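Local coordinates for protein ribonuclease H (Uncultured organism, PDB 3U3G) that probably cleaves the RNA strand of RNA/DNA hybrids, as an RNase H1 isolated from a compost metagenome, at residues M1-R13 against F63-D77. Numbering follows the deposited sequence.
Sequences MNKIIIYTDGGAR and FGDKLVDMEVEVRMD
Parallel strands 3-12 and 71-76 lie side by side in the mixed sheet of the RNase H fold, and their ladder pairs Ile4 with Val72, Ile6 with Val74 and Tyr7 with Arg75. Ile6 N gives to Glu73 O at 2.7 Å, and Arg75 N gives to Ile6 O almost straight, with an N-H...O angle of 176°. On the face carrying Ile5, Tyr7, Glu73 and Arg75, the arginine touches the other three at once. Extended from CG to NE, it runs past the tyrosine, with CD 3.6 Å from Tyr7 CE2, and lays one face of its guanidinium on Ile5 CG2. In the guanidinium plane, Arg75 NE forms a salt bridge with Glu73 OE2 at 2.7 Å; NH2 adds a weak bond to the same oxygen, while NH1 reaches Tyr7 OH in another weak one. Replacing Arg75 by alanine removes the guanidinium, and Glu73 would probably lose its salt-bridge mate while Ile5 CG2 and the flank of the Tyr7 ring lose their cover. Toward the start of both strands, on the same face, Lys3 NZ comes down on Glu71 OE2 from above the carboxylate plane, 2.9 Å away. The face carrying Ile4, Ile6, Val72 and Val74 is apolar. Ile6 CD1 meets Val72 CG1, and helix 45-60 covers this side through Leu60. With Ile4 CG1 beside the backbone N (chi1 -67°), CD1 is carried over the centre of the Phe63 ring, a CH-pi contact at 3.9 Å. Where strand 71-76 ends, Asp77 comes alongside Asp9, and one water donates to OD2 of each; Asp77 OD1 accepts from Asn124. The strands thus share a salt-bridged face and an apolar one, and bring Asp9 and Asp77 together near Glu49 and Asp128, consistent with the acidic active site of RNase H enzymes.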
ATOM      1  N   MET A   1      12.805 -13.482  -9.085  1.00 22.00           N
ATOM      2  CA  MET A   1      12.923 -13.099  -7.653  1.00 16.67           C
ATOM      3  C   MET A   1      12.720 -14.318  -6.739  1.00 15.44           C
ATOM      4  O   MET A   1      12.132 -15.319  -7.165  1.00 17.29           O
ATOM      5  CB  MET A   1      11.929 -11.975  -7.326  1.00 19.55           C
ATOM      6  CG  MET A   1      10.498 -12.420  -7.099  1.00 25.03           C
ATOM      7  SD  MET A   1       9.618 -12.909  -8.600  1.00 27.25           S
ATOM      8  CE  MET A   1       9.752 -11.406  -9.561  1.00 29.30           C
ATOM      9  N   ASN A   2      13.117 -14.198  -5.469  1.00 15.81           N
ATOM     10  CA  ASN A   2      12.742 -15.170  -4.430  1.00 20.06           C
ATOM     11  C   ASN A   2      11.843 -14.579  -3.351  1.00 20.01           C
ATOM     12  O   ASN A   2      11.347 -15.292  -2.483  1.00 20.53           O
ATOM     13  CB  ASN A   2      13.987 -15.766  -3.759  1.00 24.46           C
ATOM     14  CG  ASN A   2      14.970 -16.336  -4.756  1.00 37.85           C
ATOM     15  OD1 ASN A   2      16.170 -16.393  -4.488  1.00 50.15           O
ATOM     16  ND2 ASN A   2      14.454 -16.889  -5.850  1.00 44.53           N
ATOM     17  N   LYS A   3      11.743 -13.260  -3.325  1.00 14.42           N
ATOM     18  CA  LYS A   3      10.767 -12.605  -2.476  1.00 14.25           C
ATOM     19  C   LYS A   3      10.333 -11.340  -3.157  1.00 13.60           C
ATOM     20  O   LYS A   3      11.070 -10.782  -3.978  1.00 14.03           O
ATOM     21  CB  LYS A   3      11.369 -12.265  -1.110  1.00 17.10           C
ATOM     22  CG  LYS A   3      10.335 -11.798  -0.082  1.00 26.43           C
ATOM     23  CD  LYS A   3      10.988 -11.305   1.204  1.00 39.19           C
ATOM     24  CE  LYS A   3      12.090 -12.244   1.668  1.00 46.10           C
ATOM     25  NZ  LYS A   3      12.201 -12.264   3.153  1.00 50.29           N
ATOM     26  N   ILE A   4       9.089 -10.961  -2.902  1.00 12.91           N
ATOM     27  CA  ILE A   4       8.550  -9.703  -3.380  1.00 11.77           C
ATOM     28  C   ILE A   4       8.305  -8.797  -2.181  1.00 12.80           C
ATOM     29  O   ILE A   4       7.615  -9.183  -1.235  1.00 14.82           O
ATOM     30  CB  ILE A   4       7.245  -9.925  -4.168  1.00 11.88           C
ATOM     31  CG1 ILE A   4       7.537 -10.684  -5.468  1.00 12.21           C
ATOM     32  CG2 ILE A   4       6.576  -8.588  -4.482  1.00 16.94           C
ATOM     33  CD1 ILE A   4       6.266 -11.096  -6.248  1.00 17.19           C
ATOM     34  N   ILE A   5       8.989  -7.659  -2.164  1.00  9.22           N
ATOM     35  CA  ILE A   5       8.871  -6.695  -1.076  1.00 10.26           C
ATOM     36  C   ILE A   5       8.135  -5.464  -1.582  1.00  9.97           C
ATOM     37  O   ILE A   5       8.527  -4.859  -2.589  1.00  9.77           O
ATOM     38  CB  ILE A   5      10.264  -6.272  -0.533  1.00 10.55           C
ATOM     39  CG1 ILE A   5      11.025  -7.500  -0.021  1.00 14.47           C
ATOM     40  CG2 ILE A   5      10.104  -5.243   0.594  1.00 10.94           C
ATOM     41  CD1 ILE A   5      12.492  -7.241   0.215  1.00 20.46           C
ATOM     42  N   ILE A   6       7.051  -5.111  -0.902  1.00  9.06           N
ATOM     43  CA  ILE A   6       6.183  -4.016  -1.310  1.00  8.84           C
ATOM     44  C   ILE A   6       6.258  -2.916  -0.258  1.00 10.77           C
ATOM     45  O   ILE A   6       6.281  -3.216   0.939  1.00 12.19           O
ATOM     46  CB  ILE A   6       4.721  -4.496  -1.421  1.00 10.35           C
ATOM     47  CG1 ILE A   6       4.584  -5.616  -2.456  1.00 11.20           C
ATOM     48  CG2 ILE A   6       3.805  -3.333  -1.783  1.00 12.42           C
ATOM     49  CD1 ILE A   6       3.221  -6.290  -2.465  1.00 14.98           C
ATOM     50  N   TYR A   7       6.423  -1.668  -0.689  1.00  9.45           N
ATOM     51  CA  TYR A   7       6.248  -0.505   0.186  1.00  8.20           C
ATOM     52  C   TYR A   7       5.029   0.257  -0.301  1.00  7.93           C
ATOM     53  O   TYR A   7       4.888   0.502  -1.507  1.00  8.77           O
ATOM     54  CB  TYR A   7       7.447   0.446   0.090  1.00  9.35           C
ATOM     55  CG  TYR A   7       8.781  -0.195   0.386  1.00 10.27           C
ATOM     56  CD1 TYR A   7       9.358  -1.090  -0.515  1.00 10.47           C
ATOM     57  CD2 TYR A   7       9.392  -0.019   1.624  1.00  9.71           C
ATOM     58  CE1 TYR A   7      10.595  -1.679  -0.253  1.00 12.69           C
ATOM     59  CE2 TYR A   7      10.618  -0.616   1.899  1.00 12.46           C
ATOM     60  CZ  TYR A   7      11.181  -1.480   0.985  1.00 11.70           C
ATOM     61  OH  TYR A   7      12.374  -2.137   1.278  1.00 13.81           O
ATOM     62  N   THR A   8       4.168   0.669   0.613  1.00  8.66           N
ATOM     63  CA  THR A   8       3.040   1.499   0.210  1.00  8.73           C
ATOM     64  C   THR A   8       2.955   2.760   1.033  1.00  9.03           C
ATOM     65  O   THR A   8       3.391   2.788   2.186  1.00 10.92           O
ATOM     66  CB  THR A   8       1.682   0.764   0.286  1.00  9.08           C
ATOM     67  OG1 THR A   8       1.347   0.507   1.657  1.00 10.08           O
ATOM     68  CG2 THR A   8       1.723  -0.560  -0.485  1.00  8.43           C
ATOM     69  N   ASP A   9       2.374   3.793   0.444  1.00  8.83           N
ATOM     70  CA  ASP A   9       2.014   5.000   1.174  1.00 10.66           C
ATOM     71  C   ASP A   9       0.839   5.659   0.456  1.00 10.06           C
ATOM     72  O   ASP A   9       0.636   5.478  -0.755  1.00  8.85           O
ATOM     73  CB  ASP A   9       3.213   5.965   1.239  1.00 10.60           C
ATOM     74  CG  ASP A   9       3.084   7.013   2.345  1.00 17.74           C
ATOM     75  OD1 ASP A   9       2.222   6.877   3.239  1.00 14.41           O
ATOM     76  OD2 ASP A   9       3.872   7.983   2.325  1.00 31.30           O
ATOM     77  N   GLY A  10       0.058   6.423   1.207  1.00  8.77           N
ATOM     78  CA  GLY A  10      -0.993   7.247   0.639  1.00  9.47           C
ATOM     79  C   GLY A  10      -1.077   8.525   1.436  1.00 10.80           C
ATOM     80  O   GLY A  10      -0.745   8.550   2.621  1.00 14.38           O
ATOM     81  N   GLY A  11      -1.507   9.590   0.785  1.00 10.98           N
ATOM     82  CA  GLY A  11      -1.642  10.872   1.462  1.00 11.12           C
ATOM     83  C   GLY A  11      -2.705  11.726   0.820  1.00 13.76           C
ATOM     84  O   GLY A  11      -2.967  11.617  -0.379  1.00 11.70           O
ATOM     85  N   ALA A  12      -3.228  12.657   1.578  1.00 14.09           N
ATOM     86  CA  ALA A  12      -4.098  13.686   1.059  1.00 12.72           C
ATOM     87  C   ALA A  12      -3.687  15.088   1.564  1.00 13.59           C
ATOM     88  O   ALA A  12      -3.243  15.241   2.637  1.00 15.58           O
ATOM     89  CB  ALA A  12      -5.527  13.397   1.457  1.00 14.36           C
ATOM     90  N   ARG A  13      -3.973  16.074   0.753  1.00 15.47           N
ATOM     91  CA  ARG A  13      -3.692  17.464   1.078  1.00 16.92           C
ATOM     92  C   ARG A  13      -4.983  18.105   1.523  1.00 18.19           C
ATOM     93  O   ARG A  13      -5.664  18.714   0.767  1.00 20.78           O
ATOM     94  CB  ARG A  13      -3.092  18.160  -0.141  1.00 19.13           C
ATOM     95  CG  ARG A  13      -1.852  17.527  -0.527  1.00 21.85           C
ATOM     96  CD  ARG A  13      -0.913  18.395  -1.266  1.00 24.95           C
ATOM     97  NE  ARG A  13       0.306  17.674  -1.590  1.00 24.58           N
ATOM     98  CZ  ARG A  13       1.043  17.908  -2.653  1.00 22.51           C
ATOM     99  NH1 ARG A  13       0.694  18.847  -3.476  1.00 21.06           N
ATOM    100  NH2 ARG A  13       2.086  17.163  -2.877  1.00 18.40           N
ATOM    101  N   PHE A  63       2.173 -10.104 -11.876  1.00  8.55           N
ATOM    102  CA  PHE A  63       3.239 -11.108 -11.822  1.00  9.30           C
ATOM    103  C   PHE A  63       2.770 -12.443 -12.357  1.00 11.20           C
ATOM    104  O   PHE A  63       3.591 -13.319 -12.633  1.00 12.52           O
ATOM    105  CB  PHE A  63       3.777 -11.258 -10.391  1.00  9.41           C
ATOM    106  CG  PHE A  63       4.654 -10.121  -9.952  1.00  8.80           C
ATOM    107  CD1 PHE A  63       5.973 -10.040 -10.386  1.00  9.09           C
ATOM    108  CD2 PHE A  63       4.188  -9.172  -9.052  1.00 11.01           C
ATOM    109  CE1 PHE A  63       6.800  -9.009  -9.959  1.00 12.39           C
ATOM    110  CE2 PHE A  63       5.016  -8.164  -8.581  1.00 10.25           C
ATOM    111  CZ  PHE A  63       6.327  -8.064  -9.057  1.00 10.32           C
ATOM    112  N   GLY A  64       1.456 -12.661 -12.343  1.00  9.40           N
ATOM    113  CA  GLY A  64       0.874 -13.851 -12.927  1.00 12.89           C
ATOM    114  C   GLY A  64       1.544 -15.077 -12.380  1.00 17.15           C
ATOM    115  O   GLY A  64       1.532 -15.310 -11.172  1.00 14.79           O
ATOM    116  N   ASP A  65       2.145 -15.854 -13.276  1.00 15.53           N
ATOM    117  CA  ASP A  65       2.726 -17.129 -12.902  1.00 15.35           C
ATOM    118  C   ASP A  65       3.790 -17.022 -11.811  1.00 17.71           C
ATOM    119  O   ASP A  65       3.883 -17.897 -10.950  1.00 21.97           O
ATOM    120  CB  ASP A  65       3.259 -17.883 -14.134  1.00 15.48           C
ATOM    121  CG  ASP A  65       4.385 -17.137 -14.867  1.00 23.89           C
ATOM    122  OD1 ASP A  65       4.472 -15.882 -14.812  1.00 24.20           O
ATOM    123  OD2 ASP A  65       5.131 -17.816 -15.605  1.00 35.04           O
ATOM    124  N   LYS A  66       4.511 -15.901 -11.793  1.00 17.24           N
ATOM    125  CA  LYS A  66       5.636 -15.724 -10.878  1.00 15.10           C
ATOM    126  C   LYS A  66       5.165 -15.553  -9.438  1.00 20.91           C
ATOM    127  O   LYS A  66       5.949 -15.677  -8.497  1.00 22.49           O
ATOM    128  CB  LYS A  66       6.506 -14.536 -11.299  1.00 20.42           C
ATOM    129  CG  LYS A  66       7.344 -14.774 -12.538  1.00 24.76           C
ATOM    130  CD  LYS A  66       8.729 -15.282 -12.178  1.00 43.32           C
ATOM    131  CE  LYS A  66       8.886 -16.747 -12.539  1.00 43.80           C
ATOM    132  NZ  LYS A  66       9.011 -16.949 -14.011  1.00 42.77           N
ATOM    133  N   LEU A  67       3.865 -15.340  -9.261  1.00 19.65           N
ATOM    134  CA  LEU A  67       3.310 -15.110  -7.934  1.00 21.36           C
ATOM    135  C   LEU A  67       3.118 -16.402  -7.150  1.00 27.06           C
ATOM    136  O   LEU A  67       3.022 -16.387  -5.920  1.00 26.10           O
ATOM    137  CB  LEU A  67       1.992 -14.335  -8.040  1.00 24.46           C
ATOM    138  CG  LEU A  67       1.482 -13.619  -6.789  1.00 24.92           C
ATOM    139  CD1 LEU A  67       2.470 -12.549  -6.321  1.00 22.93           C
ATOM    140  CD2 LEU A  67       0.117 -13.005  -7.076  1.00 21.62           C
ATOM    141  N   VAL A  68       3.094 -17.528  -7.853  1.00 26.38           N
ATOM    142  CA  VAL A  68       2.741 -18.796  -7.220  1.00 29.91           C
ATOM    143  C   VAL A  68       3.831 -19.253  -6.247  1.00 29.35           C
ATOM    144  O   VAL A  68       5.012 -19.305  -6.599  1.00 25.88           O
ATOM    145  CB  VAL A  68       2.458 -19.902  -8.259  1.00 29.75           C
ATOM    146  CG1 VAL A  68       2.144 -21.210  -7.557  1.00 34.69           C
ATOM    147  CG2 VAL A  68       1.304 -19.497  -9.179  1.00 26.69           C
ATOM    148  N   ASP A  69       3.444 -19.419  -4.985  1.00 27.11           N
ATOM    149  CA  ASP A  69       4.363 -19.909  -3.955  1.00 27.98           C
ATOM    150  C   ASP A  69       5.388 -18.857  -3.534  1.00 27.42           C
ATOM    151  O   ASP A  69       6.427 -19.193  -2.975  1.00 24.56           O
ATOM    152  CB  ASP A  69       5.096 -21.171  -4.430  1.00 31.21           C
ATOM    153  CG  ASP A  69       4.228 -22.418  -4.368  1.00 39.47           C
ATOM    154  OD1 ASP A  69       3.203 -22.407  -3.652  1.00 47.85           O
ATOM    155  OD2 ASP A  69       4.587 -23.420  -5.024  1.00 47.39           O
ATOM    156  N   MET A  70       5.158 -17.608  -3.928  1.00 24.12           N
ATOM    157  CA  MET A  70       6.138 -16.546  -3.711  1.00 20.63           C
ATOM    158  C   MET A  70       5.906 -15.873  -2.361  1.00 18.05           C
ATOM    159  O   MET A  70       4.790 -15.469  -2.047  1.00 19.85           O
ATOM    160  CB  MET A  70       6.041 -15.511  -4.834  1.00 18.96           C
ATOM    161  CG  MET A  70       6.978 -14.320  -4.676  1.00 18.94           C
ATOM    162  SD  MET A  70       8.726 -14.759  -4.811  1.00 18.22           S
ATOM    163  CE  MET A  70       8.814 -15.489  -6.437  1.00 20.22           C
ATOM    164  N   GLU A  71       6.980 -15.689  -1.600  1.00 16.74           N
ATOM    165  CA  GLU A  71       6.938 -14.928  -0.352  1.00 17.62           C
ATOM    166  C   GLU A  71       6.745 -13.440  -0.652  1.00 16.54           C
ATOM    167  O   GLU A  71       7.443 -12.888  -1.500  1.00 13.72           O
ATOM    168  CB  GLU A  71       8.247 -15.140   0.410  1.00 17.70           C
ATOM    169  CG  GLU A  71       8.387 -14.363   1.709  1.00 30.72           C
ATOM    170  CD  GLU A  71       9.665 -14.717   2.466  1.00 43.35           C
ATOM    171  OE1 GLU A  71      10.378 -15.653   2.040  1.00 40.63           O
ATOM    172  OE2 GLU A  71       9.954 -14.059   3.488  1.00 49.12           O
ATOM    173  N   VAL A  72       5.750 -12.826  -0.015  1.00 12.01           N
ATOM    174  CA  VAL A  72       5.430 -11.411  -0.216  1.00 11.77           C
ATOM    175  C   VAL A  72       5.366 -10.696   1.138  1.00  9.67           C
ATOM    176  O   VAL A  72       4.695 -11.156   2.068  1.00 12.12           O
ATOM    177  CB  VAL A  72       4.072 -11.243  -0.942  1.00 11.68           C
ATOM    178  CG1 VAL A  72       3.796  -9.780  -1.201  1.00 14.79           C
ATOM    179  CG2 VAL A  72       4.065 -12.022  -2.248  1.00 13.60           C
ATOM    180  N   GLU A  73       5.968  -9.521   1.206  1.00 10.31           N
ATOM    181  CA  GLU A  73       5.983  -8.728   2.426  1.00 11.91           C
ATOM    182  C   GLU A  73       5.595  -7.300   2.060  1.00 13.74           C
ATOM    183  O   GLU A  73       6.108  -6.754   1.075  1.00 13.51           O
ATOM    184  CB  GLU A  73       7.394  -8.771   3.021  1.00 14.54           C
ATOM    185  CG  GLU A  73       7.647  -7.890   4.226  1.00 15.21           C
ATOM    186  CD  GLU A  73       8.993  -8.182   4.848  1.00 20.11           C
ATOM    187  OE1 GLU A  73       9.232  -9.345   5.228  1.00 24.55           O
ATOM    188  OE2 GLU A  73       9.756  -7.234   5.079  1.00 16.13           O
ATOM    189  N   VAL A  74       4.719  -6.697   2.863  1.00 10.34           N
ATOM    190  CA  VAL A  74       4.326  -5.297   2.690  1.00  9.13           C
ATOM    191  C   VAL A  74       4.850  -4.479   3.859  1.00 10.38           C
ATOM    192  O   VAL A  74       4.622  -4.842   5.021  1.00 11.66           O
ATOM    193  CB  VAL A  74       2.791  -5.148   2.634  1.00 10.83           C
ATOM    194  CG1 VAL A  74       2.412  -3.664   2.673  1.00 12.63           C
ATOM    195  CG2 VAL A  74       2.236  -5.804   1.394  1.00 14.25           C
ATOM    196  N   ARG A  75       5.668  -3.483   3.543  1.00  8.26           N
ATOM    197  CA  ARG A  75       6.267  -2.578   4.517  1.00  9.32           C
ATOM    198  C   ARG A  75       5.560  -1.233   4.514  1.00  9.44           C
ATOM    199  O   ARG A  75       5.316  -0.648   3.458  1.00 11.27           O
ATOM    200  CB  ARG A  75       7.752  -2.385   4.206  1.00  8.35           C
ATOM    201  CG  ARG A  75       8.518  -3.692   4.327  1.00  9.33           C
ATOM    202  CD  ARG A  75       9.974  -3.581   3.909  1.00 12.68           C
ATOM    203  NE  ARG A  75      10.643  -4.875   4.082  1.00 11.64           N
ATOM    204  CZ  ARG A  75      11.931  -5.091   3.837  1.00 15.71           C
ATOM    205  NH1 ARG A  75      12.697  -4.101   3.404  1.00 20.12           N
ATOM    206  NH2 ARG A  75      12.421  -6.323   3.942  1.00 14.04           N
ATOM    207  N   MET A  76       5.158  -0.782   5.697  1.00  9.56           N
ATOM    208  CA  MET A  76       4.438   0.474   5.839  1.00 11.22           C
ATOM    209  C   MET A  76       5.041   1.238   6.995  1.00 11.12           C
ATOM    210  O   MET A  76       5.404   0.641   8.008  1.00 11.73           O
ATOM    211  CB  MET A  76       2.979   0.190   6.175  1.00 10.16           C
ATOM    212  CG  MET A  76       2.265  -0.668   5.154  1.00 12.64           C
ATOM    213  SD  MET A  76       0.568  -1.025   5.629  1.00 16.00           S
ATOM    214  CE  MET A  76      -0.335   0.172   4.655  1.00 28.39           C
ATOM    215  N   ASP A  77       5.025   2.563   6.909  1.00 12.89           N
ATOM    216  CA  ASP A  77       5.525   3.365   8.013  1.00 13.64           C
ATOM    217  C   ASP A  77       4.454   3.812   9.005  1.00 15.92           C
ATOM    218  O   ASP A  77       4.779   4.423  10.026  1.00 24.84           O
ATOM    219  CB  ASP A  77       6.405   4.532   7.527  1.00 12.78           C
ATOM    220  CG  ASP A  77       5.623   5.609   6.782  1.00 22.82           C
ATOM    221  OD1 ASP A  77       4.841   5.243   5.888  1.00 22.25           O
ATOM    222  OD2 ASP A  77       6.085   6.778   6.800  1.00 22.98           O
TER
HETATM  223  O   HOH W   1       9.479 -17.068  -2.244  1.00 21.18           O
HETATM  224  O   HOH W   2       2.782   3.410   4.816  1.00 17.11           O
HETATM  225  O   HOH W   3       5.919   8.100   4.329  1.00 33.29           O